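Local atomic coordinates of StiE protein (Stigmatella aurantiaca, PDB entry 6ECX), a protein that belongs to a modular polyketide synthase, this piece being its O-methyltransferase domain, which binds S-adenosylmethionine, the methyl donor. Residues L38-F43 with E67-A72; E237-L242 with N273-L278; R77-R82 with T313-F318. One frame throughout, in Å; residues are numbered along the deposited sequence.

Interaction 1: L38-F43 with E67-A72; sequences LTWGVF and ERLAVA. With SAM (S-adenosylmethionine), chain B.
The guanidinium of R68 lies flat over one face of the F43 ring, centres 4.4 Å apart and planes only 6° from parallel, which makes the pair a stacked cation-pi contact. Its aliphatic stem takes part too, since R68 CG reaches F43 CZ at 3.8 Å. The arginine leaves its helix with CG anti to the backbone N and then bends at chi2 (62°), folding the flat group back over the ring. The guanidinium edge is used by other partners: in its plane a water accepts from R68 NH1 at 2.7 Å and donates to V42 O at 2.9 Å, while NH2 makes a weak bond to Q44. A72 supports the same ring obliquely, its CB 3.5 Å from F43 CE1. These contacts lay the loop 38-43 against helix 64-80, which precedes the first strand of a Rossmann-like, class I methyltransferase fold. The backbone adds one fairly straight hydrogen bond, V42 N to A72 O (2.9 Å, 163° at the hydrogen), with the donor standing above the carbonyl plane. G41 CA approaches the same oxygen in a CA-H...O contact, whereas the buried G41 N has no partner. Nearer the cofactor, the poorly ordered W40 ring meets L69 CD2 obliquely through CD1. At the beginning of segment 38-43, L38 N donates to carboxylate atom OXT of S-adenosylmethionine at 3.1 Å.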
# COMPACT_ATOMS: atom_id res chain seq x y z
N LEU A 38 -0.32 -0.83 -8.79
CA LEU A 38 0.94 -1.45 -8.39
C LEU A 38 0.85 -2.20 -7.06
O LEU A 38 1.88 -2.52 -6.46
CB LEU A 38 2.06 -0.40 -8.35
CG LEU A 38 2.38 0.23 -9.71
CD1 LEU A 38 3.47 1.29 -9.60
CD2 LEU A 38 2.76 -0.84 -10.73
N THR A 39 -0.36 -2.46 -6.58
CA THR A 39 -0.61 -3.48 -5.58
C THR A 39 -1.44 -4.58 -6.25
O THR A 39 -2.02 -4.37 -7.31
CB THR A 39 -1.39 -2.94 -4.38
OG1 THR A 39 -2.78 -2.89 -4.72
CG2 THR A 39 -0.90 -1.55 -3.99
N TRP A 40 -1.51 -5.73 -5.60
CA TRP A 40 -2.21 -6.86 -6.20
C TRP A 40 -3.01 -7.58 -5.12
O TRP A 40 -2.45 -7.93 -4.07
CB TRP A 40 -1.20 -7.75 -6.92
CG TRP A 40 -0.49 -6.95 -8.01
CD1 TRP A 40 -1.02 -6.57 -9.21
CD2 TRP A 40 0.83 -6.37 -7.95
NE1 TRP A 40 -0.11 -5.82 -9.92
CE2 TRP A 40 1.03 -5.68 -9.17
CE3 TRP A 40 1.86 -6.38 -7.01
CZ2 TRP A 40 2.22 -5.01 -9.47
CZ3 TRP A 40 3.04 -5.71 -7.31
CH2 TRP A 40 3.21 -5.04 -8.53
N GLY A 41 -4.30 -7.82 -5.40
CA GLY A 41 -5.33 -7.74 -4.38
C GLY A 41 -6.03 -8.94 -3.76
O GLY A 41 -5.47 -10.03 -3.62
N VAL A 42 -7.27 -8.71 -3.34
CA VAL A 42 -7.99 -9.57 -2.41
C VAL A 42 -8.80 -10.60 -3.19
O VAL A 42 -9.81 -10.27 -3.82
CB VAL A 42 -8.89 -8.73 -1.48
CG1 VAL A 42 -9.86 -9.61 -0.70
CG2 VAL A 42 -8.03 -7.91 -0.52
N PHE A 43 -8.35 -11.85 -3.16
CA PHE A 43 -9.13 -12.99 -3.64
C PHE A 43 -9.81 -13.61 -2.42
O PHE A 43 -9.14 -14.17 -1.55
CB PHE A 43 -8.24 -14.02 -4.34
CG PHE A 43 -8.00 -13.74 -5.81
CD1 PHE A 43 -7.65 -12.48 -6.25
CD2 PHE A 43 -8.10 -14.76 -6.75
CE1 PHE A 43 -7.42 -12.23 -7.59
CE2 PHE A 43 -7.86 -14.50 -8.09
CZ PHE A 43 -7.52 -13.24 -8.51
N GLU A 67 -9.37 -8.89 -15.84
CA GLU A 67 -10.44 -8.18 -15.15
C GLU A 67 -10.65 -8.73 -13.74
O GLU A 67 -11.06 -7.99 -12.84
CB GLU A 67 -11.72 -8.24 -15.97
CG GLU A 67 -11.61 -7.51 -17.31
CD GLU A 67 -12.72 -7.85 -18.30
OE1 GLU A 67 -13.59 -8.68 -17.95
OE2 GLU A 67 -12.72 -7.30 -19.42
N ARG A 68 -10.36 -10.02 -13.52
CA ARG A 68 -10.46 -10.58 -12.17
C ARG A 68 -9.43 -9.95 -11.24
O ARG A 68 -9.73 -9.64 -10.09
CB ARG A 68 -10.29 -12.10 -12.21
CG ARG A 68 -10.51 -12.80 -10.88
CD ARG A 68 -11.93 -12.60 -10.35
NE ARG A 68 -12.13 -13.30 -9.09
CZ ARG A 68 -12.02 -12.73 -7.90
NH1 ARG A 68 -11.70 -11.44 -7.81
NH2 ARG A 68 -12.22 -13.44 -6.79
N LEU A 69 -8.20 -9.75 -11.74
CA LEU A 69 -7.19 -9.07 -10.94
C LEU A 69 -7.60 -7.63 -10.65
O LEU A 69 -7.41 -7.13 -9.53
CB LEU A 69 -5.84 -9.14 -11.65
CG LEU A 69 -4.70 -8.42 -10.95
CD1 LEU A 69 -4.52 -8.95 -9.53
CD2 LEU A 69 -3.42 -8.60 -11.76
N ALA A 70 -8.18 -6.94 -11.64
CA ALA A 70 -8.63 -5.57 -11.41
C ALA A 70 -9.71 -5.52 -10.34
O ALA A 70 -9.69 -4.64 -9.47
CB ALA A 70 -9.14 -4.95 -12.71
N VAL A 71 -10.65 -6.48 -10.38
CA VAL A 71 -11.68 -6.57 -9.35
C VAL A 71 -11.04 -6.70 -7.97
O VAL A 71 -11.41 -6.00 -7.02
CB VAL A 71 -12.62 -7.75 -9.65
CG1 VAL A 71 -13.50 -8.06 -8.44
CG2 VAL A 71 -13.47 -7.44 -10.87
N ALA A 72 -10.07 -7.61 -7.84
CA ALA A 72 -9.46 -7.86 -6.54
C ALA A 72 -8.63 -6.68 -6.06
O ALA A 72 -8.42 -6.52 -4.85
CB ALA A 72 -8.60 -9.12 -6.59
N SAM B . 1.05 3.37 -4.03
CA SAM B . 1.16 3.01 -5.44
C SAM B . 0.18 1.91 -5.80
O SAM B . -0.39 1.29 -4.91
OXT SAM B . -0.08 1.62 -6.97
CB SAM B . 2.59 2.57 -5.74
CG SAM B . 3.14 1.51 -4.80
SD SAM B . 4.75 0.93 -5.40
CE SAM B . 4.74 -0.79 -4.81
C5' SAM B . 5.91 1.81 -4.33
C4' SAM B . 5.98 3.31 -4.65
O4' SAM B . 6.66 4.05 -3.64
C3' SAM B . 6.69 3.67 -5.95
O3' SAM B . 5.87 4.62 -6.60
C2' SAM B . 7.98 4.36 -5.52
O2' SAM B . 8.45 5.35 -6.42
C1' SAM B . 7.53 5.00 -4.22
N9 SAM B . 8.59 5.35 -3.26
C8 SAM B . 9.52 4.48 -2.72
N7 SAM B . 10.30 5.17 -1.85
C5 SAM B . 9.90 6.46 -1.83
C6 SAM B . 10.33 7.58 -1.13
N6 SAM B . 11.36 7.49 -0.28
N1 SAM B . 9.70 8.80 -1.30
C2 SAM B . 8.63 8.91 -2.16
N3 SAM B . 8.20 7.79 -2.85
C4 SAM B . 8.82 6.59 -2.70
O HOH W 1 -11.97 -9.75 -5.70

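Interaction 2: E237-L242 with N273-L278; sequences EVANCL and NVYKAL
The ring of Y275 presents its edge to A239: the carbonyl oxygen A239 O lies near the ring plane, 3.1 Å from Y275 CE1. A239 CB is 4.0 Å from that same ring carbon, and L242 CB approaches the neighbouring CD1 obliquely at 4.0 Å, so the CD1-CE1 side of the ring is what meets helix 235-242. With CG anti to the backbone N (chi1 177°), the tyrosine reaches across from helix 263-280, although its CB bond does not aim straight at the partner. The phenol oxygen is fixed outside the two segments, hydrogen-bonded to H243 ND1 and R279 NE, which should limit swinging of the ring. One turn on, L278 closes the contact on apolar terms: the side chains of L278 and V238 cross, L278 CD1 lying 3.8 Å from V238 CG1, and L278 CB lies 4.2 Å from A239 CB. The small side chain of A239 thus sits between Y275 and L278. The local axes approach to 9.4 Å, at 140° between their N-to-C directions, a roughly antiparallel and clearly splayed pair. Both helices belong to the connection between strands 226-233 and 283-292, a helical insertion between the sixth and seventh strands of the class I methyltransferase sheet.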
# COMPACT_ATOMS: atom_id res chain seq x y z
N GLU A 237 -6.13 -13.60 1.73
CA GLU A 237 -6.72 -13.29 0.44
C GLU A 237 -5.68 -12.80 -0.56
O GLU A 237 -5.84 -13.02 -1.76
CB GLU A 237 -7.82 -12.23 0.62
CG GLU A 237 -9.04 -12.76 1.38
CD GLU A 237 -8.78 -12.96 2.87
OE1 GLU A 237 -7.94 -12.22 3.43
OE2 GLU A 237 -9.41 -13.85 3.47
N VAL A 238 -4.65 -12.13 -0.07
CA VAL A 238 -3.52 -11.79 -0.93
C VAL A 238 -2.80 -13.07 -1.37
O VAL A 238 -2.47 -13.24 -2.55
CB VAL A 238 -2.59 -10.81 -0.19
CG1 VAL A 238 -1.20 -10.84 -0.78
CG2 VAL A 238 -3.17 -9.41 -0.27
N ALA A 239 -2.61 -14.00 -0.43
CA ALA A 239 -2.00 -15.28 -0.78
C ALA A 239 -2.88 -16.07 -1.75
O ALA A 239 -2.38 -16.77 -2.63
CB ALA A 239 -1.73 -16.10 0.49
N ASN A 240 -4.21 -15.96 -1.59
CA ASN A 240 -5.11 -16.57 -2.57
C ASN A 240 -4.88 -16.00 -3.97
O ASN A 240 -5.05 -16.71 -4.97
CB ASN A 240 -6.57 -16.35 -2.17
CG ASN A 240 -7.01 -17.21 -1.01
OD1 ASN A 240 -6.34 -18.18 -0.64
ND2 ASN A 240 -8.15 -16.86 -0.43
N CYS A 241 -4.54 -14.71 -4.06
CA CYS A 241 -4.30 -14.12 -5.37
C CYS A 241 -3.05 -14.71 -6.02
O CYS A 241 -3.03 -14.94 -7.23
CB CYS A 241 -4.17 -12.59 -5.24
SG CYS A 241 -3.86 -11.73 -6.80
N LEU A 242 -2.02 -14.99 -5.22
CA LEU A 242 -0.75 -15.51 -5.71
C LEU A 242 -0.75 -17.03 -5.85
O LEU A 242 0.23 -17.58 -6.36
CB LEU A 242 0.38 -15.09 -4.78
CG LEU A 242 0.51 -13.58 -4.60
CD1 LEU A 242 1.63 -13.23 -3.65
CD2 LEU A 242 0.73 -12.94 -5.96
N ASN A 273 8.39 -16.34 -2.02
CA ASN A 273 8.75 -16.40 -0.60
C ASN A 273 7.75 -15.63 0.25
O ASN A 273 7.53 -15.97 1.42
CB ASN A 273 10.16 -15.86 -0.39
CG ASN A 273 11.20 -16.67 -1.11
OD1 ASN A 273 11.08 -17.88 -1.24
ND2 ASN A 273 12.24 -15.99 -1.60
N VAL A 274 7.13 -14.60 -0.32
CA VAL A 274 6.07 -13.91 0.39
C VAL A 274 4.83 -14.80 0.50
O VAL A 274 4.13 -14.78 1.52
CB VAL A 274 5.77 -12.56 -0.30
CG1 VAL A 274 4.47 -11.95 0.21
CG2 VAL A 274 6.92 -11.58 -0.05
N TYR A 275 4.57 -15.62 -0.52
CA TYR A 275 3.44 -16.54 -0.46
C TYR A 275 3.56 -17.50 0.73
O TYR A 275 2.63 -17.63 1.53
CB TYR A 275 3.31 -17.34 -1.76
CG TYR A 275 2.18 -18.36 -1.71
CD1 TYR A 275 0.88 -17.99 -2.02
CD2 TYR A 275 2.42 -19.67 -1.32
CE1 TYR A 275 -0.16 -18.90 -1.96
CE2 TYR A 275 1.38 -20.59 -1.24
CZ TYR A 275 0.10 -20.20 -1.57
OH TYR A 275 -0.93 -21.10 -1.50
N LYS A 276 4.70 -18.19 0.83
CA LYS A 276 4.94 -19.08 1.97
C LYS A 276 4.84 -18.33 3.29
O LYS A 276 4.17 -18.78 4.23
CB LYS A 276 6.32 -19.72 1.83
CG LYS A 276 6.52 -20.95 2.70
CD LYS A 276 7.72 -21.76 2.23
CE LYS A 276 7.53 -23.24 2.54
NZ LYS A 276 8.66 -24.08 2.03
N ALA A 277 5.49 -17.17 3.38
CA ALA A 277 5.48 -16.42 4.62
C ALA A 277 4.07 -16.02 5.02
O ALA A 277 3.71 -16.05 6.20
CB ALA A 277 6.38 -15.19 4.49
N LEU A 278 3.24 -15.67 4.04
CA LEU A 278 1.85 -15.31 4.33
C LEU A 278 1.04 -16.52 4.76
O LEU A 278 0.31 -16.47 5.76
CB LEU A 278 1.23 -14.64 3.10
CG LEU A 278 1.69 -13.21 2.78
CD1 LEU A 278 1.19 -12.78 1.42
CD2 LEU A 278 1.22 -12.24 3.86

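Interaction 3: R77-R82 with T313-F318; sequences RRVLFR and TPYAEF. With SAM (S-adenosylmethionine), chain B.
V79 O accepts two bonds from R82, whose backbone N (3.1 Å) and NH1 (2.8 Å, 162° at the hydrogen) reach it from opposite faces of the carbonyl plane. Both bonds lie at the C-terminal end of helix 64-80, which packs here against the C-terminal segment, whose residues 313-314 form the edge strand of the class I methyltransferase sheet. The arginine starts with CG between its backbone N and carbonyl carbon (chi1 61°) and then runs extended to NE, while NH2 is held by D230 and L287 O. The extended chain crosses F318, with R82 CD 3.7 Å from F318 CE1 and the guanidinium almost perpendicular to the ring, at 89°. V79 meets two aromatics with its two methyls. Its CG1 stands 4.2 Å above one face of the F318 ring, offset toward the rim, while CG2 lies near the plane of the Y315 ring, 3.8 Å from Y315 CE1. R78 adds a loose approach of NH2 to the F318 edge, near the ring plane, although the guanidinium's salt bridge, through NE, is to E75, which also bonds Y315 OH. On the helix side turned to the cofactor, R77 forms a salt bridge with D102, and R77 NH2 comes within 2.9 Å of atom O of the S-adenosylmethionine carboxylate.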
# COMPACT_ATOMS: atom_id res chain seq x y z
N ARG A 77 -8.66 -1.85 -2.24
CA ARG A 77 -8.90 -0.43 -2.00
C ARG A 77 -10.18 -0.19 -1.18
O ARG A 77 -10.21 0.69 -0.31
CB ARG A 77 -9.02 0.31 -3.33
CG ARG A 77 -7.79 1.10 -3.73
CD ARG A 77 -6.73 0.19 -4.28
NE ARG A 77 -5.48 0.91 -4.57
CZ ARG A 77 -4.39 0.31 -5.02
NH1 ARG A 77 -4.41 -1.00 -5.24
NH2 ARG A 77 -3.29 1.01 -5.26
N ARG A 78 -11.25 -0.93 -1.48
CA ARG A 78 -12.50 -0.78 -0.74
C ARG A 78 -12.26 -0.98 0.75
O ARG A 78 -12.71 -0.18 1.57
CB ARG A 78 -13.56 -1.76 -1.26
CG ARG A 78 -14.98 -1.52 -0.70
CD ARG A 78 -15.98 -2.56 -1.22
NE ARG A 78 -15.68 -3.89 -0.68
CZ ARG A 78 -16.24 -4.39 0.42
NH1 ARG A 78 -17.15 -3.68 1.09
NH2 ARG A 78 -15.90 -5.60 0.85
N VAL A 79 -11.48 -2.00 1.11
CA VAL A 79 -11.21 -2.26 2.52
C VAL A 79 -10.27 -1.21 3.11
O VAL A 79 -10.48 -0.74 4.24
CB VAL A 79 -10.65 -3.68 2.70
CG1 VAL A 79 -10.40 -3.96 4.19
CG2 VAL A 79 -11.60 -4.71 2.10
N LEU A 80 -9.23 -0.81 2.35
CA LEU A 80 -8.33 0.25 2.80
C LEU A 80 -9.07 1.53 3.17
O LEU A 80 -8.68 2.23 4.11
CB LEU A 80 -7.30 0.56 1.71
CG LEU A 80 -6.06 -0.33 1.71
CD1 LEU A 80 -5.39 -0.33 0.32
CD2 LEU A 80 -5.11 0.20 2.77
N PHE A 81 -10.09 1.89 2.40
CA PHE A 81 -10.81 3.15 2.60
C PHE A 81 -12.07 2.96 3.44
O PHE A 81 -12.91 3.86 3.46
CB PHE A 81 -11.20 3.75 1.25
CG PHE A 81 -10.09 4.48 0.55
CD1 PHE A 81 -9.91 5.84 0.72
CD2 PHE A 81 -9.24 3.80 -0.31
CE1 PHE A 81 -8.90 6.52 0.05
CE2 PHE A 81 -8.23 4.45 -0.98
CZ PHE A 81 -8.05 5.81 -0.81
N ARG A 82 -12.22 1.81 4.11
CA ARG A 82 -13.48 1.45 4.75
C ARG A 82 -14.02 2.53 5.68
O ARG A 82 -15.25 2.67 5.83
CB ARG A 82 -13.30 0.14 5.54
CG ARG A 82 -12.26 0.25 6.68
CD ARG A 82 -11.84 -1.15 7.14
NE ARG A 82 -10.80 -1.10 8.17
CZ ARG A 82 -9.50 -0.97 7.90
NH1 ARG A 82 -9.06 -0.88 6.65
NH2 ARG A 82 -8.62 -0.93 8.90
N THR A 313 -8.19 -7.59 12.57
CA THR A 313 -9.40 -8.28 12.12
C THR A 313 -9.11 -9.08 10.86
O THR A 313 -8.69 -8.50 9.86
CB THR A 313 -10.52 -7.29 11.85
OG1 THR A 313 -10.71 -6.47 13.00
CG2 THR A 313 -11.80 -8.04 11.53
N PRO A 314 -9.31 -10.39 10.86
CA PRO A 314 -9.20 -11.14 9.61
C PRO A 314 -10.26 -10.67 8.61
O PRO A 314 -11.43 -10.48 8.96
CB PRO A 314 -9.44 -12.60 10.04
CG PRO A 314 -9.28 -12.60 11.51
CD PRO A 314 -9.73 -11.26 11.98
N TYR A 315 -9.83 -10.49 7.36
CA TYR A 315 -10.75 -10.17 6.27
C TYR A 315 -11.97 -11.08 6.26
O TYR A 315 -13.08 -10.63 5.94
CB TYR A 315 -10.04 -10.28 4.93
CG TYR A 315 -10.96 -10.03 3.76
CD1 TYR A 315 -11.16 -8.74 3.29
CD2 TYR A 315 -11.63 -11.08 3.13
CE1 TYR A 315 -11.99 -8.49 2.22
CE2 TYR A 315 -12.48 -10.84 2.05
CZ TYR A 315 -12.65 -9.53 1.60
OH TYR A 315 -13.47 -9.26 0.54
N ALA A 316 -11.78 -12.37 6.53
CA ALA A 316 -12.91 -13.30 6.53
C ALA A 316 -13.95 -12.94 7.58
O ALA A 316 -15.11 -13.37 7.47
CB ALA A 316 -12.43 -14.74 6.72
N GLU A 317 -13.59 -12.15 8.58
CA GLU A 317 -14.53 -11.70 9.60
C GLU A 317 -15.00 -10.27 9.37
O GLU A 317 -15.65 -9.69 10.24
CB GLU A 317 -13.91 -11.85 10.99
CG GLU A 317 -13.73 -13.30 11.43
CD GLU A 317 -13.01 -13.44 12.77
OE1 GLU A 317 -12.75 -12.41 13.42
OE2 GLU A 317 -12.71 -14.59 13.16
N PHE A 318 -14.69 -9.71 8.21
CA PHE A 318 -14.95 -8.31 7.92
C PHE A 318 -16.22 -8.15 7.10
O PHE A 318 -16.48 -8.93 6.18
CB PHE A 318 -13.77 -7.71 7.17
CG PHE A 318 -14.04 -6.34 6.61
CD1 PHE A 318 -14.02 -5.23 7.44
CD2 PHE A 318 -14.28 -6.17 5.26
CE1 PHE A 318 -14.25 -3.97 6.93
CE2 PHE A 318 -14.50 -4.91 4.73
CZ PHE A 318 -14.49 -3.81 5.57
N SAM B . 1.05 3.37 -4.03
CA SAM B . 1.16 3.01 -5.44
C SAM B . 0.18 1.91 -5.80
O SAM B . -0.39 1.29 -4.91
OXT SAM B . -0.08 1.62 -6.97
CB SAM B . 2.59 2.57 -5.74
CG SAM B . 3.14 1.51 -4.80
SD SAM B . 4.75 0.93 -5.40
CE SAM B . 4.74 -0.79 -4.81
C5' SAM B . 5.91 1.81 -4.33
C4' SAM B . 5.98 3.31 -4.65
O4' SAM B . 6.66 4.05 -3.64
C3' SAM B . 6.69 3.67 -5.95
O3' SAM B . 5.87 4.62 -6.60
C2' SAM B . 7.98 4.36 -5.52
O2' SAM B . 8.45 5.35 -6.42
C1' SAM B . 7.53 5.00 -4.22
N9 SAM B . 8.59 5.35 -3.26
C8 SAM B . 9.52 4.48 -2.72
N7 SAM B . 10.30 5.17 -1.85
C5 SAM B . 9.90 6.46 -1.83
C6 SAM B . 10.33 7.58 -1.13
N6 SAM B . 11.36 7.49 -0.28
N1 SAM B . 9.70 8.80 -1.30
C2 SAM B . 8.63 8.91 -2.16
N3 SAM B . 8.20 7.79 -2.85
C4 SAM B . 8.82 6.59 -2.70

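How the interactions relate
Helix 64-80 ties the set together: interaction 1 uses residues 67-72, interaction 3 residues 77-82, and both touch S-adenosylmethionine. Their centres lie about 14 Å apart; interaction 2 is about 13 Å from interaction 1 and about 17 Å from interaction 3. Along the chain interaction 1 closes first, and interaction 2 is nested in the long loop that interaction 3 closes with the C-terminal segment. Direct links join them, with F43 probably hydrogen-bonded through O to N240 ND2 and through N to E237 O, while V42 packs on Y315. The loop carrying L38 and T39 of the cofactor pocket is thus bordered by helix 64-80, the helical insertion and the C-terminal segment.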